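PDB 7EHP: chitin oligosaccahride binding protein NagB1 from Paenibacillus sp. FPU-7, which binds chitin oligosaccharides such as N,N'-diacetylchitobiose, probably as the extracellular solute-binding protein of a bacterial sugar uptake system. Local coordinates for residues Q349-A352 with F353-V357; R81-L85 with T86-N90; V301-K305 with I306-E310. One frame throughout, in Å; residues are numbered along the deposited sequence.

Contact 1 (Q349-A352 with F353-V357); sequences QFPA and FDSIV. With NAG (2-acetamido-2-deoxy-beta-D-glucopyranose), chain C.
The carboxylate of Asp354 and the methyl of Ala352 both touch the sugar: Ala352 CB sits over one face of the carboxylate, 3.4 Å from Asp354 OD2, while O3 of the N-acetylglucosamine lies over the opposite face and O4 comes in close to the plane. O4 donates to Asp354 OD2 at 2.7 Å, and the longer approach of O3 to the same oxygen is weak. Because O4 acts as a donor, it is consistent with the free 4-hydroxyl expected of the residue at the non-reducing end. OD1 is held in a salt bridge by Arg48, which should fix the rotation of the carboxylate, and Ala352 CB itself comes within 3.2 Å of the sugar O4. These two residues thus line the glycan pocket, where Ser283 also binds this sugar. The Phe353 ring meets the Ala352 carbonyl carbon obliquely and pairs edge-to-face with Trp176.

Behind the pocket wall, Ala352 O is gripped twice by Ser355. Ser355 N donates to Ala352 O at 3.0 Å (155°) from well above the carbonyl plane, closing a type I beta turn through Phe353 and Asp354. Ser355 OG donates to the same Ala352 O at 2.8 Å, nearly along the C=O axis, a position reached because chi1 of 77° sets OG between the backbone N and carbonyl carbon. OG also touches Pro351 CB, while Pro351 CG meets Ile356 CD1 at 3.9 Å.

The turn follows strand 348-350, which runs parallel to strand 277-288, and precedes helix 359-373; Phe353 reaches that helix and helices 165-180 and 184-190.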
ATOM      1  N   GLN A 349      -3.770   6.724 -12.956  1.00 28.29           N
ATOM      2  CA  GLN A 349      -3.304   5.894 -11.854  1.00 28.45           C
ATOM      3  C   GLN A 349      -2.516   4.696 -12.342  1.00 24.26           C
ATOM      4  O   GLN A 349      -2.777   4.157 -13.418  1.00 28.97           O
ATOM      5  CB  GLN A 349      -4.473   5.416 -11.001  1.00 32.25           C
ATOM      6  CG  GLN A 349      -5.467   6.509 -10.797  1.00 34.67           C
ATOM      7  CD  GLN A 349      -6.098   6.443  -9.457  1.00 37.06           C
ATOM      8  OE1 GLN A 349      -6.146   5.383  -8.831  1.00 41.49           O
ATOM      9  NE2 GLN A 349      -6.528   7.594  -8.959  1.00 44.85           N
ATOM     10  N   PHE A 350      -1.554   4.280 -11.523  1.00 18.54           N
ATOM     11  CA  PHE A 350      -0.871   3.021 -11.749  1.00 19.44           C
ATOM     12  C   PHE A 350      -0.856   2.217 -10.457  1.00 19.03           C
ATOM     13  O   PHE A 350      -0.840   2.793  -9.362  1.00 19.96           O
ATOM     14  CB  PHE A 350       0.564   3.233 -12.281  1.00 16.97           C
ATOM     15  CG  PHE A 350       1.434   4.131 -11.437  1.00 20.57           C
ATOM     16  CD1 PHE A 350       1.385   5.517 -11.578  1.00 21.99           C
ATOM     17  CD2 PHE A 350       2.371   3.592 -10.567  1.00 17.98           C
ATOM     18  CE1 PHE A 350       2.212   6.349 -10.826  1.00 21.73           C
ATOM     19  CE2 PHE A 350       3.199   4.419  -9.818  1.00 18.42           C
ATOM     20  CZ  PHE A 350       3.117   5.797  -9.943  1.00 18.79           C
ATOM     21  N   PRO A 351      -0.893   0.894 -10.546  1.00 18.34           N
ATOM     22  CA  PRO A 351      -0.881   0.074  -9.332  1.00 18.02           C
ATOM     23  C   PRO A 351       0.524  -0.023  -8.753  1.00 17.89           C
ATOM     24  O   PRO A 351       1.516   0.331  -9.388  1.00 16.91           O
ATOM     25  CB  PRO A 351      -1.387  -1.295  -9.815  1.00 15.21           C
ATOM     26  CG  PRO A 351      -1.027  -1.342 -11.261  1.00 17.66           C
ATOM     27  CD  PRO A 351      -1.132   0.090 -11.757  1.00 18.40           C
ATOM     28  N   ALA A 352       0.595  -0.493  -7.511  1.00 15.91           N
ATOM     29  CA  ALA A 352       1.900  -0.731  -6.904  1.00 16.51           C
ATOM     30  C   ALA A 352       2.632  -1.807  -7.691  1.00 17.06           C
ATOM     31  O   ALA A 352       2.019  -2.763  -8.174  1.00 18.46           O
ATOM     32  CB  ALA A 352       1.729  -1.165  -5.445  1.00 15.80           C
ATOM     33  N   PHE A 353       3.956  -1.658  -7.814  1.00 15.88           N
ATOM     34  CA  PHE A 353       4.753  -2.620  -8.581  1.00 15.81           C
ATOM     35  C   PHE A 353       4.615  -4.056  -8.056  1.00 16.00           C
ATOM     36  O   PHE A 353       4.692  -5.010  -8.837  1.00 16.40           O
ATOM     37  CB  PHE A 353       6.233  -2.193  -8.587  1.00 14.33           C
ATOM     38  CG  PHE A 353       7.003  -2.614  -7.355  1.00 13.02           C
ATOM     39  CD1 PHE A 353       6.924  -1.867  -6.183  1.00 16.95           C
ATOM     40  CD2 PHE A 353       7.804  -3.737  -7.376  1.00 13.49           C
ATOM     41  CE1 PHE A 353       7.615  -2.260  -5.037  1.00 14.60           C
ATOM     42  CE2 PHE A 353       8.499  -4.135  -6.242  1.00 17.43           C
ATOM     43  CZ  PHE A 353       8.404  -3.400  -5.075  1.00 14.85           C
ATOM     44  N   ASP A 354       4.433  -4.243  -6.747  1.00 17.04           N
ATOM     45  CA  ASP A 354       4.318  -5.596  -6.203  1.00 17.59           C
ATOM     46  C   ASP A 354       3.012  -6.288  -6.590  1.00 19.19           C
ATOM     47  O   ASP A 354       2.845  -7.489  -6.312  1.00 14.48           O
ATOM     48  CB  ASP A 354       4.435  -5.553  -4.689  1.00 14.85           C
ATOM     49  CG  ASP A 354       3.467  -4.571  -4.075  1.00 16.78           C
ATOM     50  OD1 ASP A 354       2.332  -4.979  -3.731  1.00 17.79           O
ATOM     51  OD2 ASP A 354       3.828  -3.390  -3.976  1.00 13.70           O
ATOM     52  N   SER A 355       2.076  -5.566  -7.192  1.00 16.33           N
ATOM     53  CA  SER A 355       0.918  -6.237  -7.758  1.00 18.96           C
ATOM     54  C   SER A 355       1.224  -6.835  -9.122  1.00 22.40           C
ATOM     55  O   SER A 355       0.453  -7.676  -9.594  1.00 15.95           O
ATOM     56  CB  SER A 355      -0.264  -5.271  -7.877  1.00 19.46           C
ATOM     57  OG  SER A 355      -0.085  -4.402  -8.986  1.00 28.08           O
ATOM     58  N   ILE A 356       2.340  -6.436  -9.742  1.00 18.52           N
ATOM     59  CA  ILE A 356       2.699  -6.853 -11.091  1.00 19.96           C
ATOM     60  C   ILE A 356       3.875  -7.832 -11.090  1.00 23.27           C
ATOM     61  O   ILE A 356       3.826  -8.864 -11.763  1.00 21.67           O
ATOM     62  CB  ILE A 356       2.990  -5.628 -11.991  1.00 22.38           C
ATOM     63  CG1 ILE A 356       1.730  -4.784 -12.150  1.00 19.78           C
ATOM     64  CG2 ILE A 356       3.478  -6.084 -13.376  1.00 22.99           C
ATOM     65  CD1 ILE A 356       1.978  -3.387 -12.598  1.00 19.77           C
ATOM     66  N   VAL A 357       4.949  -7.526 -10.337  1.00 14.68           N
ATOM     67  CA  VAL A 357       6.149  -8.365 -10.370  1.00 17.83           C
ATOM     68  C   VAL A 357       5.978  -9.584  -9.465  1.00 21.67           C
ATOM     69  O   VAL A 357       5.164  -9.611  -8.538  1.00 22.65           O
ATOM     70  CB  VAL A 357       7.424  -7.573  -9.987  1.00 16.94           C
ATOM     71  CG1 VAL A 357       7.527  -6.295 -10.809  1.00 14.59           C
ATOM     72  CG2 VAL A 357       7.452  -7.267  -8.487  1.00 15.07           C
TER
HETATM   73  C1  NAG C   2       0.944  -1.983   1.547  1.00 18.97           C
HETATM   74  C2  NAG C   2       1.917  -3.079   1.122  1.00 16.84           C
HETATM   75  C3  NAG C   2       2.680  -2.648  -0.121  1.00 14.29           C
HETATM   76  C4  NAG C   2       1.703  -2.275  -1.224  1.00 14.29           C
HETATM   77  C5  NAG C   2       0.723  -1.215  -0.724  1.00 18.03           C
HETATM   78  C6  NAG C   2      -0.345  -0.860  -1.736  1.00 18.06           C
HETATM   79  C7  NAG C   2       2.936  -4.704   2.657  1.00 18.56           C
HETATM   80  C8  NAG C   2       3.927  -4.915   3.746  1.00 16.85           C
HETATM   81  N2  NAG C   2       2.828  -3.449   2.196  1.00 17.16           N
HETATM   82  O3  NAG C   2       3.506  -3.718  -0.554  1.00 17.15           O
HETATM   83  O4  NAG C   2       2.396  -1.757  -2.351  1.00 14.14           O
HETATM   84  O5  NAG C   2       0.051  -1.673   0.456  1.00 13.78           O
HETATM   85  O6  NAG C   2      -1.028  -2.011  -2.217  1.00 19.21           O
HETATM   86  O7  NAG C   2       2.263  -5.633   2.199  1.00 17.90           O

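Contact 2 (R81-L85 with T86-N90); sequences RLLEL and TPILN
Glu84 and Thr86 meet at the start of helix 86-92, where the glutamate side chain supplies an N-terminal capping bond. From CB, the chain leaves with CG anti to the backbone N (chi1 -151°) and then bends at chi2 (-81°), which turns the carboxylate towards the N and hydroxyl of Thr86. At the end of the chain Glu84 CD lies 3.4 Å from Thr86 OG1, and its two oxygens divide the work. OE1 accepts from Thr86 N at 3.0 Å, the donor standing 46° out of the carboxylate plane, and also touches Pro87 CD at 3.2 Å. OE2 receives the Thr86 hydroxyl, OG1, through its syn lone pair at a short 2.5 Å. A second donor, Ile110 N in strand 109-125, also binds OE2, so the carboxylate links the helix start to that strand. The negative charge near the N-terminal end would probably interact favourably with the helix dipole. Pro87, lacking an N-H, costs little in this first turn, where backbone amides have no preceding helical carbonyl. The regular bonding begins with Leu89 N donating to Leu85 O at 2.9 Å. That same carbonyl oxygen is packed against the side chain of Leu89, with Leu89 CG 3.1 Å from Leu85 O.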
ATOM      1  N   ARG A  81      -6.423 -22.408  -4.307  1.00 30.91           N
ATOM      2  CA  ARG A  81      -6.534 -22.148  -2.875  1.00 32.81           C
ATOM      3  C   ARG A  81      -7.652 -21.185  -2.508  1.00 25.19           C
ATOM      4  O   ARG A  81      -7.996 -21.091  -1.323  1.00 25.52           O
ATOM      5  CB  ARG A  81      -5.215 -21.582  -2.333  1.00 27.99           C
ATOM      6  CG  ARG A  81      -4.010 -22.453  -2.596  1.00 31.04           C
ATOM      7  CD  ARG A  81      -4.193 -23.857  -2.035  1.00 36.02           C
ATOM      8  NE  ARG A  81      -2.902 -24.521  -1.893  1.00 36.91           N
ATOM      9  CZ  ARG A  81      -2.724 -25.838  -1.861  1.00 42.45           C
ATOM     10  NH1 ARG A  81      -3.765 -26.658  -1.964  1.00 40.92           N
ATOM     11  NH2 ARG A  81      -1.498 -26.333  -1.730  1.00 43.72           N
ATOM     12  N   LEU A  82      -8.213 -20.461  -3.467  1.00 24.50           N
ATOM     13  CA  LEU A  82      -9.065 -19.320  -3.167  1.00 27.54           C
ATOM     14  C   LEU A  82     -10.487 -19.614  -3.591  1.00 31.00           C
ATOM     15  O   LEU A  82     -10.724 -20.031  -4.729  1.00 27.01           O
ATOM     16  CB  LEU A  82      -8.601 -18.050  -3.878  1.00 22.34           C
ATOM     17  CG  LEU A  82      -7.221 -17.450  -3.593  1.00 22.93           C
ATOM     18  CD1 LEU A  82      -7.159 -16.081  -4.245  1.00 23.03           C
ATOM     19  CD2 LEU A  82      -6.872 -17.352  -2.109  1.00 19.26           C
ATOM     20  N   LEU A  83     -11.425 -19.342  -2.690  1.00 29.77           N
ATOM     21  CA  LEU A  83     -12.843 -19.454  -3.006  1.00 29.82           C
ATOM     22  C   LEU A  83     -13.242 -18.431  -4.064  1.00 28.45           C
ATOM     23  O   LEU A  83     -12.921 -17.245  -3.942  1.00 25.74           O
ATOM     24  CB  LEU A  83     -13.654 -19.231  -1.739  1.00 32.48           C
ATOM     25  CG  LEU A  83     -15.150 -19.491  -1.797  1.00 34.45           C
ATOM     26  CD1 LEU A  83     -15.412 -20.975  -2.115  1.00 32.46           C
ATOM     27  CD2 LEU A  83     -15.733 -19.056  -0.454  1.00 29.55           C
ATOM     28  N   GLU A  84     -13.937 -18.887  -5.104  1.00 29.12           N
ATOM     29  CA  GLU A  84     -14.473 -17.981  -6.114  1.00 29.84           C
ATOM     30  C   GLU A  84     -15.734 -17.311  -5.585  1.00 32.50           C
ATOM     31  O   GLU A  84     -16.600 -17.969  -5.004  1.00 34.87           O
ATOM     32  CB  GLU A  84     -14.766 -18.738  -7.409  1.00 29.49           C
ATOM     33  CG  GLU A  84     -14.651 -17.892  -8.665  1.00 31.12           C
ATOM     34  CD  GLU A  84     -15.887 -17.062  -8.905  1.00 33.89           C
ATOM     35  OE1 GLU A  84     -16.977 -17.496  -8.470  1.00 33.77           O
ATOM     36  OE2 GLU A  84     -15.782 -15.984  -9.534  1.00 31.09           O
ATOM     37  N   LEU A  85     -15.842 -15.998  -5.798  1.00 26.31           N
ATOM     38  CA  LEU A  85     -16.791 -15.174  -5.055  1.00 29.35           C
ATOM     39  C   LEU A  85     -17.977 -14.677  -5.875  1.00 29.25           C
ATOM     40  O   LEU A  85     -18.782 -13.895  -5.357  1.00 30.89           O
ATOM     41  CB  LEU A  85     -16.073 -13.971  -4.439  1.00 24.65           C
ATOM     42  CG  LEU A  85     -14.890 -14.274  -3.522  1.00 27.90           C
ATOM     43  CD1 LEU A  85     -14.343 -12.983  -2.920  1.00 25.47           C
ATOM     44  CD2 LEU A  85     -15.284 -15.256  -2.427  1.00 22.05           C
ATOM     45  N   THR A  86     -18.112 -15.091  -7.123  1.00 27.05           N
ATOM     46  CA  THR A  86     -19.201 -14.542  -7.926  1.00 37.33           C
ATOM     47  C   THR A  86     -20.594 -15.023  -7.487  1.00 31.78           C
ATOM     48  O   THR A  86     -21.528 -14.208  -7.467  1.00 32.09           O
ATOM     49  CB  THR A  86     -18.958 -14.846  -9.405  1.00 40.55           C
ATOM     50  OG1 THR A  86     -17.675 -14.326  -9.785  1.00 34.23           O
ATOM     51  CG2 THR A  86     -20.037 -14.195 -10.260  1.00 34.50           C
ATOM     52  N   PRO A  87     -20.797 -16.299  -7.118  1.00 28.56           N
ATOM     53  CA  PRO A  87     -22.120 -16.665  -6.577  1.00 34.99           C
ATOM     54  C   PRO A  87     -22.504 -15.836  -5.370  1.00 37.24           C
ATOM     55  O   PRO A  87     -23.639 -15.349  -5.293  1.00 38.15           O
ATOM     56  CB  PRO A  87     -21.958 -18.149  -6.224  1.00 29.70           C
ATOM     57  CG  PRO A  87     -20.904 -18.631  -7.141  1.00 30.31           C
ATOM     58  CD  PRO A  87     -19.928 -17.487  -7.212  1.00 31.05           C
ATOM     59  N   ILE A  88     -21.560 -15.628  -4.443  1.00 35.09           N
ATOM     60  CA  ILE A  88     -21.829 -14.864  -3.227  1.00 30.53           C
ATOM     61  C   ILE A  88     -22.094 -13.402  -3.546  1.00 33.01           C
ATOM     62  O   ILE A  88     -22.966 -12.767  -2.939  1.00 36.84           O
ATOM     63  CB  ILE A  88     -20.658 -15.022  -2.248  1.00 29.77           C
ATOM     64  CG1 ILE A  88     -20.502 -16.485  -1.857  1.00 26.21           C
ATOM     65  CG2 ILE A  88     -20.836 -14.117  -1.023  1.00 27.81           C
ATOM     66  CD1 ILE A  88     -19.416 -16.695  -0.825  1.00 29.22           C
ATOM     67  N   LEU A  89     -21.336 -12.834  -4.483  1.00 32.49           N
ATOM     68  CA  LEU A  89     -21.534 -11.428  -4.816  1.00 33.91           C
ATOM     69  C   LEU A  89     -22.903 -11.195  -5.435  1.00 28.03           C
ATOM     70  O   LEU A  89     -23.498 -10.130  -5.236  1.00 28.06           O
ATOM     71  CB  LEU A  89     -20.430 -10.949  -5.763  1.00 32.39           C
ATOM     72  CG  LEU A  89     -19.041 -10.821  -5.134  1.00 29.57           C
ATOM     73  CD1 LEU A  89     -17.967 -10.574  -6.188  1.00 30.80           C
ATOM     74  CD2 LEU A  89     -19.055  -9.728  -4.103  1.00 27.09           C
ATOM     75  N   ASN A  90     -23.395 -12.170  -6.201  1.00 31.01           N
ATOM     76  CA  ASN A  90     -24.718 -12.070  -6.806  1.00 39.73           C
ATOM     77  C   ASN A  90     -25.808 -12.146  -5.743  1.00 38.88           C
ATOM     78  O   ASN A  90     -26.727 -11.317  -5.722  1.00 41.63           O
ATOM     79  CB  ASN A  90     -24.886 -13.180  -7.846  1.00 36.27           C
ATOM     80  CG  ASN A  90     -24.155 -12.874  -9.157  1.00 48.76           C
ATOM     81  OD1 ASN A  90     -23.528 -11.816  -9.318  1.00 39.21           O
ATOM     82  ND2 ASN A  90     -24.207 -13.822 -10.087  1.00 50.68           N
TER

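Contact 3 (V301-K305 with I306-E310); sequences VEFIK and IMYSE
The C-terminal end of helix 294-307 passes into an inverse gamma turn centred on Tyr308, with Ser309 as the N-cap of helix 310-320. Met307 N to Phe303 O (2.8 Å) and Tyr308 N to Ile304 O (3.0 Å) are the last helical bonds, and Ser309 N closes the gamma turn weakly onto Met307 O. Ser309 OG donates to Ile306 O and caps Met312 N, while one water donates to both Lys305 O and Tyr308 O.

Met307 packs on faces of two touching rings. Its CB stands over the Phe303 face, 4.1 Å from the centroid and 18° off the normal, a CH-pi contact; its CG covers the Tyr308 ring centre. With Met307 CG anti to the backbone N (chi1 173°), the chain runs beside Phe303, and its bends at chi2 and chi3 bring CE to 3.9 Å from Phe303 CZ. Phe303 CE2 meets Tyr308 CE2 at 4.1 Å. With an alanine in place of Phe303 the ring under Met307 CB is gone, and the gap would probably leave the thioether freer to turn.

Tyr308 OH bonds Leu113 O of strand 109-125. Phe303 pairs edge-to-face with Tyr286 of strand 277-288 and touches Met28 of helix 15-31.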
ATOM      1  N   VAL A 301     -19.693 -15.572   4.343  1.00 23.01           N
ATOM      2  CA  VAL A 301     -20.746 -14.760   3.732  1.00 19.27           C
ATOM      3  C   VAL A 301     -21.141 -13.617   4.659  1.00 18.75           C
ATOM      4  O   VAL A 301     -21.318 -12.468   4.225  1.00 20.31           O
ATOM      5  CB  VAL A 301     -21.969 -15.631   3.385  1.00 21.52           C
ATOM      6  CG1 VAL A 301     -23.158 -14.737   3.042  1.00 19.38           C
ATOM      7  CG2 VAL A 301     -21.656 -16.582   2.250  1.00 23.26           C
ATOM      8  N   GLU A 302     -21.328 -13.923   5.943  1.00 20.31           N
ATOM      9  CA  GLU A 302     -21.621 -12.876   6.920  1.00 18.74           C
ATOM     10  C   GLU A 302     -20.501 -11.845   6.971  1.00 17.92           C
ATOM     11  O   GLU A 302     -20.755 -10.634   7.024  1.00 19.98           O
ATOM     12  CB  GLU A 302     -21.836 -13.490   8.299  1.00 15.21           C
ATOM     13  CG  GLU A 302     -23.186 -14.141   8.504  1.00 30.33           C
ATOM     14  CD  GLU A 302     -24.341 -13.246   8.069  1.00 37.23           C
ATOM     15  OE1 GLU A 302     -24.417 -12.089   8.547  1.00 35.52           O
ATOM     16  OE2 GLU A 302     -25.189 -13.714   7.269  1.00 39.70           O
ATOM     17  N   PHE A 303     -19.252 -12.304   6.967  1.00 15.00           N
ATOM     18  CA  PHE A 303     -18.142 -11.353   6.973  1.00 15.79           C
ATOM     19  C   PHE A 303     -18.235 -10.416   5.776  1.00 15.55           C
ATOM     20  O   PHE A 303     -18.119  -9.190   5.911  1.00 19.49           O
ATOM     21  CB  PHE A 303     -16.800 -12.085   6.968  1.00 16.64           C
ATOM     22  CG  PHE A 303     -15.618 -11.154   6.849  1.00 16.55           C
ATOM     23  CD1 PHE A 303     -15.092 -10.557   7.984  1.00 11.68           C
ATOM     24  CD2 PHE A 303     -15.077 -10.832   5.591  1.00 15.96           C
ATOM     25  CE1 PHE A 303     -14.001  -9.668   7.889  1.00 17.02           C
ATOM     26  CE2 PHE A 303     -14.001  -9.932   5.481  1.00 16.37           C
ATOM     27  CZ  PHE A 303     -13.466  -9.360   6.645  1.00 13.69           C
ATOM     28  N   ILE A 304     -18.464 -10.982   4.593  1.00 16.29           N
ATOM     29  CA  ILE A 304     -18.590 -10.160   3.392  1.00 20.15           C
ATOM     30  C   ILE A 304     -19.740  -9.175   3.535  1.00 20.31           C
ATOM     31  O   ILE A 304     -19.600  -7.981   3.233  1.00 17.38           O
ATOM     32  CB  ILE A 304     -18.759 -11.064   2.162  1.00 16.15           C
ATOM     33  CG1 ILE A 304     -17.459 -11.817   1.897  1.00 19.72           C
ATOM     34  CG2 ILE A 304     -19.166 -10.239   0.952  1.00 17.84           C
ATOM     35  CD1 ILE A 304     -17.577 -12.855   0.810  1.00 23.26           C
ATOM     36  N   LYS A 305     -20.884  -9.647   4.025  1.00 18.20           N
ATOM     37  CA  LYS A 305     -22.054  -8.783   4.121  1.00 19.49           C
ATOM     38  C   LYS A 305     -21.808  -7.619   5.071  1.00 21.93           C
ATOM     39  O   LYS A 305     -22.269  -6.500   4.825  1.00 22.46           O
ATOM     40  CB  LYS A 305     -23.270  -9.601   4.567  1.00 21.67           C
ATOM     41  CG  LYS A 305     -24.565  -8.836   4.435  1.00 31.37           C
ATOM     42  CD  LYS A 305     -25.765  -9.746   4.584  1.00 32.29           C
ATOM     43  CE  LYS A 305     -27.004  -8.918   4.895  1.00 29.48           C
ATOM     44  NZ  LYS A 305     -28.165  -9.748   5.299  1.00 24.20           N
ATOM     45  N   ILE A 306     -21.067  -7.855   6.154  1.00 21.02           N
ATOM     46  CA  ILE A 306     -20.839  -6.791   7.125  1.00 19.71           C
ATOM     47  C   ILE A 306     -19.679  -5.892   6.688  1.00 22.58           C
ATOM     48  O   ILE A 306     -19.817  -4.662   6.625  1.00 18.98           O
ATOM     49  CB  ILE A 306     -20.610  -7.401   8.523  1.00 23.35           C
ATOM     50  CG1 ILE A 306     -21.845  -8.210   8.937  1.00 20.04           C
ATOM     51  CG2 ILE A 306     -20.324  -6.323   9.553  1.00 20.47           C
ATOM     52  CD1 ILE A 306     -21.550  -9.398   9.851  1.00 22.52           C
ATOM     53  N   MET A 307     -18.523  -6.480   6.361  1.00 19.19           N
ATOM     54  CA  MET A 307     -17.354  -5.658   6.021  1.00 19.73           C
ATOM     55  C   MET A 307     -17.608  -4.813   4.776  1.00 17.38           C
ATOM     56  O   MET A 307     -17.294  -3.617   4.741  1.00 16.89           O
ATOM     57  CB  MET A 307     -16.126  -6.549   5.823  1.00 18.28           C
ATOM     58  CG  MET A 307     -14.860  -5.830   5.305  1.00 14.30           C
ATOM     59  SD  MET A 307     -14.232  -4.579   6.446  1.00 21.06           S
ATOM     60  CE  MET A 307     -13.067  -5.531   7.411  1.00 16.28           C
ATOM     61  N   TYR A 308     -18.183  -5.414   3.744  1.00 21.42           N
ATOM     62  CA  TYR A 308     -18.353  -4.740   2.463  1.00 20.47           C
ATOM     63  C   TYR A 308     -19.747  -4.120   2.403  1.00 25.18           C
ATOM     64  O   TYR A 308     -20.607  -4.480   1.603  1.00 23.35           O
ATOM     65  CB  TYR A 308     -18.092  -5.714   1.326  1.00 17.93           C
ATOM     66  CG  TYR A 308     -16.702  -6.284   1.401  1.00 17.99           C
ATOM     67  CD1 TYR A 308     -15.614  -5.547   0.950  1.00 16.77           C
ATOM     68  CD2 TYR A 308     -16.475  -7.553   1.929  1.00 17.37           C
ATOM     69  CE1 TYR A 308     -14.327  -6.049   1.037  1.00 15.83           C
ATOM     70  CE2 TYR A 308     -15.193  -8.067   2.019  1.00 17.10           C
ATOM     71  CZ  TYR A 308     -14.123  -7.310   1.564  1.00 17.66           C
ATOM     72  OH  TYR A 308     -12.848  -7.807   1.630  1.00 19.01           O
ATOM     73  N   SER A 309     -19.940  -3.148   3.279  1.00 21.38           N
ATOM     74  CA  SER A 309     -21.192  -2.432   3.407  1.00 22.01           C
ATOM     75  C   SER A 309     -20.878  -0.951   3.482  1.00 21.64           C
ATOM     76  O   SER A 309     -19.768  -0.549   3.845  1.00 21.90           O
ATOM     77  CB  SER A 309     -21.960  -2.854   4.670  1.00 22.50           C
ATOM     78  OG  SER A 309     -21.281  -2.346   5.820  1.00 20.61           O
ATOM     79  N   GLU A 310     -21.877  -0.136   3.164  1.00 16.23           N
ATOM     80  CA  GLU A 310     -21.659   1.294   3.248  1.00 25.02           C
ATOM     81  C   GLU A 310     -21.422   1.728   4.684  1.00 23.64           C
ATOM     82  O   GLU A 310     -20.641   2.666   4.924  1.00 19.01           O
ATOM     83  CB  GLU A 310     -22.819   2.038   2.578  1.00 30.86           C
ATOM     84  CG  GLU A 310     -22.780   3.540   2.762  1.00 38.89           C
ATOM     85  CD  GLU A 310     -23.540   4.287   1.682  1.00 41.72           C
ATOM     86  OE1 GLU A 310     -23.848   3.672   0.633  1.00 39.03           O
ATOM     87  OE2 GLU A 310     -23.815   5.489   1.890  1.00 46.91           O
TER
HETATM   88  O   HOH W   1     -22.686  -5.704   2.333  1.00 24.26           O

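From the N terminus the order is contact 2 (81-90), contact 3 (301-310), contact 1 (349-357). Each is local, and the three lie in series, none nested or crossing. Contact 2 is a helix start, leading a loop into helix 86-92; contact 3 is a helix end, joining two successive helices; contact 1 is a beta turn, leading from a strand towards helix 359-373. Far apart in sequence, contacts 2 and 3 pack together: Ile88 CD1 meets Val301 CG2 at 3.8 Å, which lays helix 86-92 against helix 294-307. Contact 1 touches neither, its nearest atoms about 13 Å from contact 2 and about 16 Å from contact 3, and it alone holds glycan-pocket residues.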